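Local coordinates for protein xylanase Y (Bacillus halodurans, PDB 1WU4) that hydrolyses xylooligosaccharides of three or more units with inversion of configuration, releasing xylose from the reducing end, at residues G75-M78 against A79-M82; V321-I324 against A325-M329; Y198-P201 against H202-E205; W92-M96 against K97-M101. The protein carries 1 engineered substitution. All coordinates share one frame; numbering follows the deposited sequence.

Interaction 1. Residues G75-M78 against A79-M82; sequences GMMM and AVQM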
ATOM      1  N   GLY A  75       2.022   5.217   7.324  1.00  8.45           N
ATOM      2  CA  GLY A  75       1.933   6.457   8.076  1.00  9.65           C
ATOM      3  C   GLY A  75       2.735   7.579   7.456  1.00  8.63           C
ATOM      4  O   GLY A  75       2.287   8.724   7.404  1.00  9.92           O
ATOM      5  N   MET A  76       3.936   7.256   6.993  1.00  8.77           N
ATOM      6  CA  MET A  76       4.778   8.251   6.350  1.00  7.97           C
ATOM      7  C   MET A  76       4.126   8.712   5.047  1.00  9.18           C
ATOM      8  O   MET A  76       4.113   9.901   4.745  1.00  9.08           O
ATOM      9  CB  MET A  76       6.173   7.674   6.097  1.00  8.06           C
ATOM     10  CG  MET A  76       7.022   7.638   7.360  1.00  9.52           C
ATOM     11  SD  MET A  76       8.489   6.608   7.227  1.00  9.88           S
ATOM     12  CE  MET A  76       9.381   7.443   5.920  1.00 12.71           C
ATOM     13  N   MET A  77       3.568   7.779   4.281  1.00  9.12           N
ATOM     14  CA  MET A  77       2.911   8.157   3.035  1.00  9.20           C
ATOM     15  C   MET A  77       1.711   9.060   3.330  1.00  8.71           C
ATOM     16  O   MET A  77       1.495  10.064   2.650  1.00  9.41           O
ATOM     17  CB  MET A  77       2.454   6.916   2.263  1.00  8.91           C
ATOM     18  CG  MET A  77       1.795   7.233   0.919  1.00  9.71           C
ATOM     19  SD  MET A  77       2.839   8.198  -0.198  1.00  9.04           S
ATOM     20  CE  MET A  77       3.828   6.900  -0.931  1.00 11.85           C
ATOM     21  N   MET A  78       0.932   8.704   4.345  1.00  8.28           N
ATOM     22  CA  MET A  78      -0.228   9.504   4.721  1.00  9.43           C
ATOM     23  C   MET A  78       0.207  10.904   5.148  1.00  9.94           C
ATOM     24  O   MET A  78      -0.378  11.907   4.728  1.00 10.42           O
ATOM     25  CB  MET A  78      -0.980   8.830   5.871  1.00 10.40           C
ATOM     26  CG  MET A  78      -1.592   7.488   5.498  1.00 11.50           C
ATOM     27  SD  MET A  78      -2.032   6.501   6.945  1.00 11.39           S
ATOM     28  CE  MET A  78      -2.807   5.073   6.164  1.00 14.08           C
ATOM     29  N   ALA A  79       1.236  10.968   5.988  1.00  9.55           N
ATOM     30  CA  ALA A  79       1.736  12.246   6.478  1.00 11.30           C
ATOM     31  C   ALA A  79       2.228  13.172   5.371  1.00  9.84           C
ATOM     32  O   ALA A  79       1.928  14.367   5.383  1.00 11.28           O
ATOM     33  CB  ALA A  79       2.843  12.018   7.503  1.00 10.16           C
ATOM     34  N   VAL A  80       2.981  12.643   4.409  1.00 10.03           N
ATOM     35  CA  VAL A  80       3.464  13.507   3.342  1.00  9.97           C
ATOM     36  C   VAL A  80       2.309  13.952   2.441  1.00  8.94           C
ATOM     37  O   VAL A  80       2.308  15.079   1.953  1.00 10.15           O
ATOM     38  CB  VAL A  80       4.601  12.835   2.515  1.00 10.37           C
ATOM     39  CG1 VAL A  80       4.080  11.636   1.744  1.00 10.57           C
ATOM     40  CG2 VAL A  80       5.233  13.862   1.589  1.00 12.29           C
ATOM     41  N   GLN A  81       1.317  13.087   2.238  1.00  9.84           N
ATOM     42  CA  GLN A  81       0.162  13.466   1.425  1.00  9.68           C
ATOM     43  C   GLN A  81      -0.608  14.592   2.122  1.00 10.31           C
ATOM     44  O   GLN A  81      -1.198  15.453   1.468  1.00 12.64           O
ATOM     45  CB  GLN A  81      -0.781  12.275   1.215  1.00  9.92           C
ATOM     46  CG  GLN A  81      -0.258  11.181   0.288  1.00  9.77           C
ATOM     47  CD  GLN A  81       0.042  11.686  -1.111  1.00  9.48           C
ATOM     48  OE1 GLN A  81      -0.547  12.667  -1.571  1.00 10.36           O
ATOM     49  NE2 GLN A  81       0.952  11.008  -1.803  1.00  9.84           N
ATOM     50  N   MET A  82      -0.587  14.581   3.453  1.00 10.14           N
ATOM     51  CA  MET A  82      -1.291  15.583   4.253  1.00 12.25           C
ATOM     52  C   MET A  82      -0.430  16.796   4.602  1.00 12.06           C
ATOM     53  O   MET A  82      -0.869  17.694   5.325  1.00 13.71           O
ATOM     54  CB  MET A  82      -1.814  14.947   5.545  1.00 12.80           C
ATOM     55  CG  MET A  82      -2.871  13.874   5.339  1.00 17.34           C
ATOM     56  SD  MET A  82      -4.381  14.507   4.585  1.00 18.78           S
ATOM     57  CE  MET A  82      -5.029  15.493   5.921  1.00 22.20           C
TER
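Gly75 opens the contact by taking the backbone N-H of Ala79 on its O, Ala79 N to Gly75 O being 2.9 Å. The Ala79 methyl also rests against this carbonyl, with CB 3.3 Å from Gly75 O. Met76 follows the same pattern one residue on, and its O accepts Val80 N at 3.0 Å. Its side chain leaves the contact for Phe88, Ile91 and Trp92 of helix 85-99. Residues 75-81 belong to helix 69-81, in the (alpha/alpha)6 barrel of a family 8 glycoside hydrolase, and Met82 lies just beyond its end. Glu70, the proton donor by similarity, is on the first turn of this helix. Met77 is the residue whose side chain reaches forward. Its CG lies anti to the backbone N (chi1 -178°), and the chain then bends, which brings SD up to the next turn. There SD is 4.1 Å from Val80 CG1 and 3.7 Å from Gln81 NE2. The Met77 and Gln81 side chains run alongside each other in the same direction. The Gln81 amide is held by other partners, with OE1 bonded to Trp379 NE1 and NE2 to Lys377 O. Met77 O accepts Gln81 N, and Val80 CG1 comes within 3.2 Å of Met77 O. Met78 adds a backbone bond, Met82 N to Met78 O, that is more bent than the others at 139° on the hydrogen. Its side chain runs on extended to Cys363, Leu366 and Phe367 of helix 358-372.

Interaction 2. Residues V321-I324 against A325-M329; sequences VGLI and ATNAM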
ATOM      1  N   VAL A 321     -14.422  -3.862   6.448  1.00  9.87           N
ATOM      2  CA  VAL A 321     -14.389  -2.426   6.172  1.00  9.69           C
ATOM      3  C   VAL A 321     -13.232  -2.137   5.210  1.00  9.72           C
ATOM      4  O   VAL A 321     -13.368  -1.339   4.284  1.00 10.10           O
ATOM      5  CB  VAL A 321     -14.230  -1.606   7.480  1.00  9.74           C
ATOM      6  CG1 VAL A 321     -13.986  -0.136   7.158  1.00 13.09           C
ATOM      7  CG2 VAL A 321     -15.492  -1.743   8.325  1.00 12.35           C
ATOM      8  N   GLY A 322     -12.097  -2.799   5.426  1.00  9.30           N
ATOM      9  CA  GLY A 322     -10.963  -2.614   4.540  1.00  9.27           C
ATOM     10  C   GLY A 322     -11.311  -3.095   3.138  1.00  7.95           C
ATOM     11  O   GLY A 322     -10.929  -2.470   2.150  1.00  9.86           O
ATOM     12  N   LEU A 323     -12.031  -4.211   3.047  1.00  9.30           N
ATOM     13  CA  LEU A 323     -12.432  -4.737   1.746  1.00  8.79           C
ATOM     14  C   LEU A 323     -13.321  -3.712   1.033  1.00 10.34           C
ATOM     15  O   LEU A 323     -13.129  -3.437  -0.150  1.00 10.11           O
ATOM     16  CB  LEU A 323     -13.163  -6.077   1.919  1.00 10.44           C
ATOM     17  CG  LEU A 323     -13.725  -6.750   0.659  1.00  9.27           C
ATOM     18  CD1 LEU A 323     -12.665  -6.809  -0.437  1.00 10.98           C
ATOM     19  CD2 LEU A 323     -14.207  -8.150   1.011  1.00 10.73           C
ATOM     20  N   ILE A 324     -14.286  -3.146   1.754  1.00  9.93           N
ATOM     21  CA  ILE A 324     -15.176  -2.136   1.184  1.00  9.81           C
ATOM     22  C   ILE A 324     -14.360  -0.956   0.657  1.00  9.29           C
ATOM     23  O   ILE A 324     -14.571  -0.489  -0.464  1.00 10.48           O
ATOM     24  CB  ILE A 324     -16.183  -1.619   2.243  1.00  9.65           C
ATOM     25  CG1 ILE A 324     -17.193  -2.716   2.580  1.00 11.01           C
ATOM     26  CG2 ILE A 324     -16.885  -0.357   1.741  1.00 10.28           C
ATOM     27  CD1 ILE A 324     -18.140  -2.346   3.710  1.00 11.02           C
ATOM     28  N   ALA A 325     -13.422  -0.476   1.467  1.00  8.74           N
ATOM     29  CA  ALA A 325     -12.587   0.653   1.079  1.00  8.41           C
ATOM     30  C   ALA A 325     -11.771   0.377  -0.179  1.00  9.02           C
ATOM     31  O   ALA A 325     -11.698   1.222  -1.072  1.00  9.02           O
ATOM     32  CB  ALA A 325     -11.655   1.032   2.226  1.00  8.96           C
ATOM     33  N   THR A 326     -11.158  -0.800  -0.255  1.00  8.37           N
ATOM     34  CA  THR A 326     -10.344  -1.118  -1.421  1.00  7.92           C
ATOM     35  C   THR A 326     -11.180  -1.296  -2.681  1.00  7.68           C
ATOM     36  O   THR A 326     -10.771  -0.858  -3.755  1.00  8.80           O
ATOM     37  CB  THR A 326      -9.472  -2.374  -1.196  1.00  7.66           C
ATOM     38  OG1 THR A 326     -10.305  -3.506  -0.917  1.00  8.63           O
ATOM     39  CG2 THR A 326      -8.503  -2.149  -0.036  1.00  9.88           C
ATOM     40  N   ASN A 327     -12.349  -1.921  -2.556  1.00  7.91           N
ATOM     41  CA  ASN A 327     -13.203  -2.104  -3.725  1.00  7.62           C
ATOM     42  C   ASN A 327     -13.662  -0.745  -4.245  1.00  9.68           C
ATOM     43  O   ASN A 327     -13.784  -0.542  -5.454  1.00 10.17           O
ATOM     44  CB  ASN A 327     -14.419  -2.972  -3.389  1.00  9.12           C
ATOM     45  CG  ASN A 327     -14.077  -4.446  -3.315  1.00  8.95           C
ATOM     46  OD1 ASN A 327     -13.009  -4.874  -3.763  1.00 10.24           O
ATOM     47  ND2 ASN A 327     -14.992  -5.238  -2.766  1.00 10.53           N
ATOM     48  N   ALA A 328     -13.918   0.186  -3.331  1.00  8.62           N
ATOM     49  CA  ALA A 328     -14.344   1.525  -3.721  1.00  8.57           C
ATOM     50  C   ALA A 328     -13.191   2.264  -4.401  1.00  8.99           C
ATOM     51  O   ALA A 328     -13.384   2.925  -5.420  1.00  9.48           O
ATOM     52  CB  ALA A 328     -14.825   2.302  -2.499  1.00  9.60           C
ATOM     53  N   MET A 329     -11.991   2.156  -3.835  1.00  8.65           N
ATOM     54  CA  MET A 329     -10.820   2.808  -4.415  1.00  8.97           C
ATOM     55  C   MET A 329     -10.579   2.252  -5.820  1.00  7.83           C
ATOM     56  O   MET A 329     -10.098   2.958  -6.709  1.00  9.31           O
ATOM     57  CB  MET A 329      -9.591   2.581  -3.525  1.00  9.59           C
ATOM     58  CG  MET A 329      -8.325   3.290  -3.990  1.00  7.26           C
ATOM     59  SD  MET A 329      -7.184   3.478  -2.612  1.00  8.67           S
ATOM     60  CE  MET A 329      -5.626   3.688  -3.487  1.00 10.44           C
TER
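Val321, Gly322, Leu323 and Ile324 each accept the backbone N-H four residues ahead, from Ala325, Thr326, Asn327 and Ala328, in bonds of 2.9 to 3.0 Å from N to O. The segments are thus successive turns of helix 320-329, one of the helices of the (alpha/alpha)6 barrel. Thr326 has OG1 between the backbone N and the carbonyl carbon (chi1 60°), and this sets the hydroxyl close to the preceding turn. OG1 is 2.9 Å from Leu323 O and 3.3 Å from Gly322 O. Its proton is not fixed on Leu323 O, because another acceptor is within reach. The Thr326 methyl, CG2, also lies 3.3 Å from Gly322 O. The Leu323 methyl CD1 comes obliquely over the flat amide of Asn327, nearest to ND2 at 3.6 Å. The two side chains pass at a slant. Asn327 also touches Asn343 of helix 340-348, while Leu323 touches Tyr265, Phe260 and Tyr303. Ala325 and Ala328 present methyls to Phe347 of helix 340-348. Asp361 OD1 of helix 358-372 takes the Gly322 N-H, which lies in the first turn and has no acceptor in these segments. Leu323 O already accepts Asn327 N, so a Thr326 proton directed there would give this carbonyl a second bond. The hydroxyl would then be satisfied inside the helix in a buried setting.

Interaction 3. Residues Y198-P201 against H202-E205; sequences YHLP and HFYE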
ATOM      1  N   TYR A 198       1.558  -6.747  -3.160  1.00  8.07           N
ATOM      2  CA  TYR A 198       2.818  -6.016  -3.016  1.00  8.74           C
ATOM      3  C   TYR A 198       3.227  -5.318  -4.312  1.00  8.23           C
ATOM      4  O   TYR A 198       4.117  -4.466  -4.312  1.00  9.45           O
ATOM      5  CB  TYR A 198       3.950  -6.975  -2.644  1.00  8.56           C
ATOM      6  CG  TYR A 198       3.972  -7.493  -1.221  1.00  8.49           C
ATOM      7  CD1 TYR A 198       2.857  -7.403  -0.387  1.00  9.43           C
ATOM      8  CD2 TYR A 198       5.115  -8.125  -0.727  1.00 10.45           C
ATOM      9  CE1 TYR A 198       2.882  -7.937   0.911  1.00  8.53           C
ATOM     10  CE2 TYR A 198       5.150  -8.657   0.554  1.00 10.20           C
ATOM     11  CZ  TYR A 198       4.036  -8.562   1.368  1.00  9.34           C
ATOM     12  OH  TYR A 198       4.081  -9.106   2.633  1.00 11.25           O
ATOM     13  N   HIS A 199       2.597  -5.692  -5.421  1.00  8.91           N
ATOM     14  CA  HIS A 199       2.949  -5.115  -6.711  1.00  9.16           C
ATOM     15  C   HIS A 199       2.392  -3.720  -6.929  1.00  8.59           C
ATOM     16  O   HIS A 199       1.180  -3.522  -7.011  1.00  9.72           O
ATOM     17  CB  HIS A 199       2.512  -6.065  -7.826  1.00  8.04           C
ATOM     18  CG  HIS A 199       3.299  -7.338  -7.851  1.00  8.73           C
ATOM     19  ND1 HIS A 199       4.337  -7.552  -8.732  1.00  9.16           N
ATOM     20  CD2 HIS A 199       3.266  -8.419  -7.038  1.00  9.63           C
ATOM     21  CE1 HIS A 199       4.912  -8.709  -8.457  1.00  9.15           C
ATOM     22  NE2 HIS A 199       4.282  -9.255  -7.433  1.00  9.25           N
ATOM     23  N   LEU A 200       3.303  -2.757  -7.031  1.00  8.67           N
ATOM     24  CA  LEU A 200       2.946  -1.357  -7.210  1.00  8.65           C
ATOM     25  C   LEU A 200       3.645  -0.800  -8.447  1.00  8.19           C
ATOM     26  O   LEU A 200       4.610  -0.035  -8.343  1.00  8.51           O
ATOM     27  CB  LEU A 200       3.370  -0.570  -5.968  1.00  9.97           C
ATOM     28  CG  LEU A 200       2.893  -1.142  -4.627  1.00  8.98           C
ATOM     29  CD1 LEU A 200       3.536  -0.362  -3.487  1.00  9.52           C
ATOM     30  CD2 LEU A 200       1.373  -1.082  -4.537  1.00 10.34           C
ATOM     31  N   PRO A 201       3.156  -1.169  -9.643  1.00  8.24           N
ATOM     32  CA  PRO A 201       3.785  -0.678 -10.871  1.00  8.88           C
ATOM     33  C   PRO A 201       3.876   0.838 -10.939  1.00  8.04           C
ATOM     34  O   PRO A 201       4.840   1.381 -11.485  1.00  9.49           O
ATOM     35  CB  PRO A 201       2.915  -1.280 -11.979  1.00  9.99           C
ATOM     36  CG  PRO A 201       1.585  -1.474 -11.320  1.00 10.27           C
ATOM     37  CD  PRO A 201       1.951  -1.961  -9.941  1.00 10.16           C
ATOM     38  N   HIS A 202       2.877   1.516 -10.380  1.00  9.16           N
ATOM     39  CA  HIS A 202       2.867   2.972 -10.375  1.00  8.86           C
ATOM     40  C   HIS A 202       3.998   3.535  -9.513  1.00 10.99           C
ATOM     41  O   HIS A 202       4.521   4.611  -9.798  1.00 10.83           O
ATOM     42  CB  HIS A 202       1.493   3.504  -9.928  1.00  9.24           C
ATOM     43  CG  HIS A 202       0.933   2.830  -8.715  1.00 10.11           C
ATOM     44  ND1 HIS A 202       0.794   1.462  -8.618  1.00 10.55           N
ATOM     45  CD2 HIS A 202       0.441   3.341  -7.559  1.00  8.79           C
ATOM     46  CE1 HIS A 202       0.241   1.159  -7.456  1.00 10.73           C
ATOM     47  NE2 HIS A 202       0.015   2.280  -6.795  1.00 10.25           N
ATOM     48  N   PHE A 203       4.383   2.810  -8.466  1.00  9.41           N
ATOM     49  CA  PHE A 203       5.493   3.240  -7.618  1.00 10.08           C
ATOM     50  C   PHE A 203       6.792   3.041  -8.401  1.00  8.74           C
ATOM     51  O   PHE A 203       7.666   3.910  -8.410  1.00  8.85           O
ATOM     52  CB  PHE A 203       5.562   2.399  -6.337  1.00  9.90           C
ATOM     53  CG  PHE A 203       4.632   2.850  -5.237  1.00  9.10           C
ATOM     54  CD1 PHE A 203       3.326   3.250  -5.513  1.00 10.30           C
ATOM     55  CD2 PHE A 203       5.057   2.832  -3.911  1.00  9.11           C
ATOM     56  CE1 PHE A 203       2.456   3.624  -4.483  1.00  8.93           C
ATOM     57  CE2 PHE A 203       4.196   3.201  -2.877  1.00  9.47           C
ATOM     58  CZ  PHE A 203       2.896   3.598  -3.161  1.00  9.18           C
ATOM     59  N   TYR A 204       6.912   1.897  -9.071  1.00  8.89           N
ATOM     60  CA  TYR A 204       8.127   1.594  -9.826  1.00  7.72           C
ATOM     61  C   TYR A 204       8.348   2.567 -10.982  1.00  9.55           C
ATOM     62  O   TYR A 204       9.487   2.866 -11.330  1.00  9.63           O
ATOM     63  CB  TYR A 204       8.097   0.145 -10.332  1.00  9.79           C
ATOM     64  CG  TYR A 204       7.674  -0.865  -9.282  1.00  7.53           C
ATOM     65  CD1 TYR A 204       7.858  -0.612  -7.917  1.00  7.13           C
ATOM     66  CD2 TYR A 204       7.027  -2.042  -9.646  1.00  8.37           C
ATOM     67  CE1 TYR A 204       7.391  -1.497  -6.950  1.00  9.65           C
ATOM     68  CE2 TYR A 204       6.559  -2.937  -8.685  1.00  8.00           C
ATOM     69  CZ  TYR A 204       6.738  -2.652  -7.338  1.00  7.33           C
ATOM     70  OH  TYR A 204       6.208  -3.495  -6.389  1.00  9.25           O
ATOM     71  N   GLU A 205       7.265   3.060 -11.576  1.00  9.83           N
ATOM     72  CA  GLU A 205       7.383   4.030 -12.664  1.00  9.71           C
ATOM     73  C   GLU A 205       8.118   5.253 -12.126  1.00 10.94           C
ATOM     74  O   GLU A 205       8.981   5.828 -12.789  1.00  9.88           O
ATOM     75  CB  GLU A 205       5.996   4.453 -13.153  1.00 14.94           C
ATOM     76  CG  GLU A 205       5.188   3.337 -13.779  1.00 19.23           C
ATOM     77  CD  GLU A 205       5.516   3.126 -15.240  1.00 26.99           C
ATOM     78  OE1 GLU A 205       6.713   3.154 -15.600  1.00 26.83           O
ATOM     79  OE2 GLU A 205       4.570   2.922 -16.028  1.00 26.32           O
TER
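Tyr204 has CG anti to the carbonyl carbon (chi1 -46°), which brings its ring back over Leu200 O. The chi1 of Leu200, -52°, turns its branches towards Phe203. Leu200 O lies 3.1 Å from the plane of the Tyr204 ring, over its centre. The same oxygen accepts Tyr204 N at 3.1 Å, almost in line with the carbonyl. A weak bond reaches it from Phe203 N. At the far end of the ring, Tyr204 OH accepts the N-H of Leu200 in a nearly straight bond, 3.1 Å from N to OH. The phenol oxygen thus meets the backbone N-H just before the helix. It has a second partner in Glu131 OE1. Leu200 is the N-cap of helix 201-210, and Pro201 starts the first turn. The Leu200 side chain meets a different ring. Its methyl CD1 sits over one face of the Phe203 ring, 3.7 Å from the centroid, as a CH-pi contact. CB of Leu200 touches the root of the same ring. The His202 ring leans towards Leu200 from another direction, with CE1 3.9 Å from Leu200 CD2. His202 ND1 is buried here and has no hydrogen-bond partner in the model. Glu205 N bonds back to Pro201 O, while its carboxylate pairs with Arg227. Tyr198 lies close to Asp263, the proton acceptor by similarity, so this loop probably borders the active site. The contact links the loop after strand 193-194 to helix 201-210, with helices 127-144, 216-233 and 265-278 packed around it.

Interaction 4. Residues W92-M96 against K97-M101; sequences WNWTM and KNMYM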
ATOM      1  N   TRP A  92       9.430   8.348  10.824  1.00 10.38           N
ATOM      2  CA  TRP A  92      10.667   7.939  10.169  1.00  9.30           C
ATOM      3  C   TRP A  92      11.797   7.812  11.193  1.00 12.03           C
ATOM      4  O   TRP A  92      12.620   6.903  11.114  1.00 11.05           O
ATOM      5  CB  TRP A  92      11.028   8.956   9.083  1.00 10.62           C
ATOM      6  CG  TRP A  92      12.308   8.680   8.347  1.00  9.45           C
ATOM      7  CD1 TRP A  92      13.305   9.576   8.096  1.00 11.78           C
ATOM      8  CD2 TRP A  92      12.718   7.444   7.737  1.00  9.67           C
ATOM      9  NE1 TRP A  92      14.307   8.982   7.369  1.00 11.08           N
ATOM     10  CE2 TRP A  92      13.974   7.675   7.134  1.00 10.85           C
ATOM     11  CE3 TRP A  92      12.146   6.167   7.639  1.00  9.19           C
ATOM     12  CZ2 TRP A  92      14.672   6.678   6.442  1.00 10.73           C
ATOM     13  CZ3 TRP A  92      12.843   5.173   6.949  1.00 10.46           C
ATOM     14  CH2 TRP A  92      14.094   5.438   6.361  1.00 10.82           C
ATOM     15  N   ASN A  93      11.826   8.720  12.164  1.00 12.38           N
ATOM     16  CA  ASN A  93      12.853   8.681  13.195  1.00 13.15           C
ATOM     17  C   ASN A  93      12.729   7.392  14.014  1.00 12.75           C
ATOM     18  O   ASN A  93      13.727   6.723  14.284  1.00 12.06           O
ATOM     19  CB  ASN A  93      12.732   9.910  14.102  1.00 14.98           C
ATOM     20  CG  ASN A  93      13.909  10.055  15.047  1.00 19.38           C
ATOM     21  OD1 ASN A  93      15.061   9.850  14.659  1.00 18.13           O
ATOM     22  ND2 ASN A  93      13.627  10.426  16.292  1.00 23.08           N
ATOM     23  N   TRP A  94      11.503   7.037  14.394  1.00 11.57           N
ATOM     24  CA  TRP A  94      11.266   5.821  15.169  1.00 10.72           C
ATOM     25  C   TRP A  94      11.693   4.613  14.339  1.00 13.06           C
ATOM     26  O   TRP A  94      12.315   3.677  14.843  1.00 13.28           O
ATOM     27  CB  TRP A  94       9.779   5.694  15.513  1.00 11.60           C
ATOM     28  CG  TRP A  94       9.465   4.784  16.677  1.00 12.19           C
ATOM     29  CD1 TRP A  94       9.243   5.164  17.973  1.00 14.45           C
ATOM     30  CD2 TRP A  94       9.291   3.358  16.646  1.00 12.29           C
ATOM     31  NE1 TRP A  94       8.934   4.070  18.744  1.00 13.34           N
ATOM     32  CE2 TRP A  94       8.957   2.948  17.958  1.00 12.72           C
ATOM     33  CE3 TRP A  94       9.383   2.385  15.637  1.00 11.85           C
ATOM     34  CZ2 TRP A  94       8.714   1.610  18.289  1.00 14.01           C
ATOM     35  CZ3 TRP A  94       9.140   1.052  15.968  1.00 11.76           C
ATOM     36  CH2 TRP A  94       8.808   0.680  17.286  1.00 13.61           C
ATOM     37  N   THR A  95      11.341   4.646  13.057  1.00 12.26           N
ATOM     38  CA  THR A  95      11.666   3.573  12.128  1.00 10.22           C
ATOM     39  C   THR A  95      13.170   3.333  12.026  1.00 10.15           C
ATOM     40  O   THR A  95      13.636   2.198  12.133  1.00 10.62           O
ATOM     41  CB  THR A  95      11.107   3.892  10.728  1.00 10.40           C
ATOM     42  OG1 THR A  95       9.683   4.029  10.805  1.00 10.68           O
ATOM     43  CG2 THR A  95      11.452   2.784   9.744  1.00 11.41           C
ATOM     44  N   MET A  96      13.927   4.401  11.810  1.00 10.88           N
ATOM     45  CA  MET A  96      15.373   4.280  11.693  1.00 10.65           C
ATOM     46  C   MET A  96      16.035   3.879  13.005  1.00 12.96           C
ATOM     47  O   MET A  96      17.011   3.131  13.015  1.00 13.77           O
ATOM     48  CB  MET A  96      15.972   5.598  11.198  1.00 11.28           C
ATOM     49  CG  MET A  96      15.854   5.806   9.694  1.00 13.38           C
ATOM     50  SD  MET A  96      16.662   4.481   8.768  1.00 16.21           S
ATOM     51  CE  MET A  96      18.317   4.590   9.410  1.00 16.02           C
ATOM     52  N   LYS A  97      15.493   4.366  14.111  1.00 13.72           N
ATOM     53  CA  LYS A  97      16.050   4.068  15.420  1.00 12.72           C
ATOM     54  C   LYS A  97      15.809   2.633  15.887  1.00 15.25           C
ATOM     55  O   LYS A  97      16.720   1.975  16.390  1.00 16.87           O
ATOM     56  CB  LYS A  97      15.467   5.041  16.447  1.00 16.17           C
ATOM     57  CG  LYS A  97      16.050   4.918  17.844  1.00 22.59           C
ATOM     58  CD  LYS A  97      15.338   5.852  18.815  1.00 26.08           C
ATOM     59  CE  LYS A  97      15.376   7.300  18.339  1.00 28.41           C
ATOM     60  NZ  LYS A  97      16.766   7.814  18.176  1.00 32.79           N
ATOM     61  N   ASN A  98      14.590   2.139  15.697  1.00 12.23           N
ATOM     62  CA  ASN A  98      14.223   0.808  16.168  1.00 12.21           C
ATOM     63  C   ASN A  98      14.054  -0.314  15.149  1.00 12.33           C
ATOM     64  O   ASN A  98      14.176  -1.485  15.503  1.00 12.63           O
ATOM     65  CB  ASN A  98      12.928   0.908  16.979  1.00 12.26           C
ATOM     66  CG  ASN A  98      13.029   1.892  18.123  1.00 14.55           C
ATOM     67  OD1 ASN A  98      12.193   2.786  18.265  1.00 19.23           O
ATOM     68  ND2 ASN A  98      14.051   1.731  18.951  1.00 13.83           N
ATOM     69  N   MET A  99      13.773   0.025  13.896  1.00 11.03           N
ATOM     70  CA  MET A  99      13.538  -1.008  12.898  1.00 11.23           C
ATOM     71  C   MET A  99      14.677  -1.275  11.920  1.00 10.73           C
ATOM     72  O   MET A  99      14.865  -2.413  11.493  1.00 10.73           O
ATOM     73  CB  MET A  99      12.249  -0.681  12.134  1.00 10.10           C
ATOM     74  CG  MET A  99      11.089  -0.318  13.060  1.00 11.34           C
ATOM     75  SD  MET A  99       9.520   0.003  12.220  1.00 11.02           S
ATOM     76  CE  MET A  99       8.680  -1.549  12.497  1.00 12.16           C
ATOM     77  N   TYR A 100      15.437  -0.245  11.569  1.00 10.49           N
ATOM     78  CA  TYR A 100      16.540  -0.429  10.629  1.00 10.21           C
ATOM     79  C   TYR A 100      17.559  -1.418  11.183  1.00 11.01           C
ATOM     80  O   TYR A 100      18.002  -1.296  12.327  1.00 13.32           O
ATOM     81  CB  TYR A 100      17.230   0.899  10.329  1.00 10.67           C
ATOM     82  CG  TYR A 100      18.339   0.761   9.314  1.00 11.47           C
ATOM     83  CD1 TYR A 100      18.053   0.516   7.970  1.00 13.99           C
ATOM     84  CD2 TYR A 100      19.675   0.834   9.701  1.00 12.92           C
ATOM     85  CE1 TYR A 100      19.074   0.348   7.037  1.00 14.89           C
ATOM     86  CE2 TYR A 100      20.702   0.666   8.777  1.00 15.49           C
ATOM     87  CZ  TYR A 100      20.394   0.424   7.449  1.00 16.09           C
ATOM     88  OH  TYR A 100      21.409   0.258   6.537  1.00 19.57           O
ATOM     89  N   MET A 101      17.935  -2.394  10.365  1.00  9.76           N
ATOM     90  CA  MET A 101      18.887  -3.413  10.785  1.00 10.15           C
ATOM     91  C   MET A 101      20.304  -3.188  10.282  1.00 10.59           C
ATOM     92  O   MET A 101      20.536  -3.033   9.086  1.00 12.76           O
ATOM     93  CB  MET A 101      18.405  -4.791  10.332  1.00 10.32           C
ATOM     94  CG  MET A 101      17.087  -5.209  10.959  1.00 12.27           C
ATOM     95  SD  MET A 101      16.550  -6.860  10.466  1.00 10.75           S
ATOM     96  CE  MET A 101      15.819  -6.516   8.861  1.00  9.61           C
TER
HETATM   97  O   HOH W   1      15.630  11.000  18.263  1.00 32.15           O
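Met99 folds against Trp94 and Thr95 in the last part of helix 85-99, part of the (alpha/alpha)6 barrel. Thr95 O takes two N-H groups there, Met99 N at 2.8 Å and Tyr100 N at 3.1 Å; the second, five residues on, closes the wider pi-type turn. From its root outwards, Met99 CB lies 3.2 Å from Thr95 O. CG then meets Trp94 CZ3 at 3.8 Å. SD lies in the plane of the indole, 5.2 Å from the centroid of its six-membered ring, a Met-aromatic contact at the ring edge. The chain bends at chi3, and CE, the tip, continues past that edge. A ring face of Trp94 is met by Asn98, whose CB and OD1 both lie over it, with ring and amide planes 70° apart. Met96 runs alongside Tyr100. Its CE makes an off-centre CH-pi contact with the Tyr100 ring, nearest CG, and SD adds an oblique Met-aromatic contact. Asn93 ND2 donates to Asp55 O and to a water that Lys97 NZ reaches only weakly. Asn98 OD1 stands 3.2 Å above the Trp94 plane, with CE2 of Trp94 the nearest ring atom at 3.3 Å.

In the fold
From the N terminus the order is interaction 1, interaction 4, interaction 3 and interaction 2. Each joins two adjoining segments, with side chains mostly three to five residues apart, so none closes a long loop, and they neither nest nor cross. Interactions 1 and 4 lie on consecutive helices, 69-81 and 85-99, which meet where Met76 CE packs 3.5 Å from Trp92 CE3. Interaction 3 begins helix 201-210 and reaches interaction 1 through Phe203 CZ, 4.1 Å from Met77 CE. Interaction 2, on helix 320-329, touches none of the others; its centre is about 19 Å from those of interactions 1 and 3. Interactions 2 and 4 sit on opposite sides of the chain's centre.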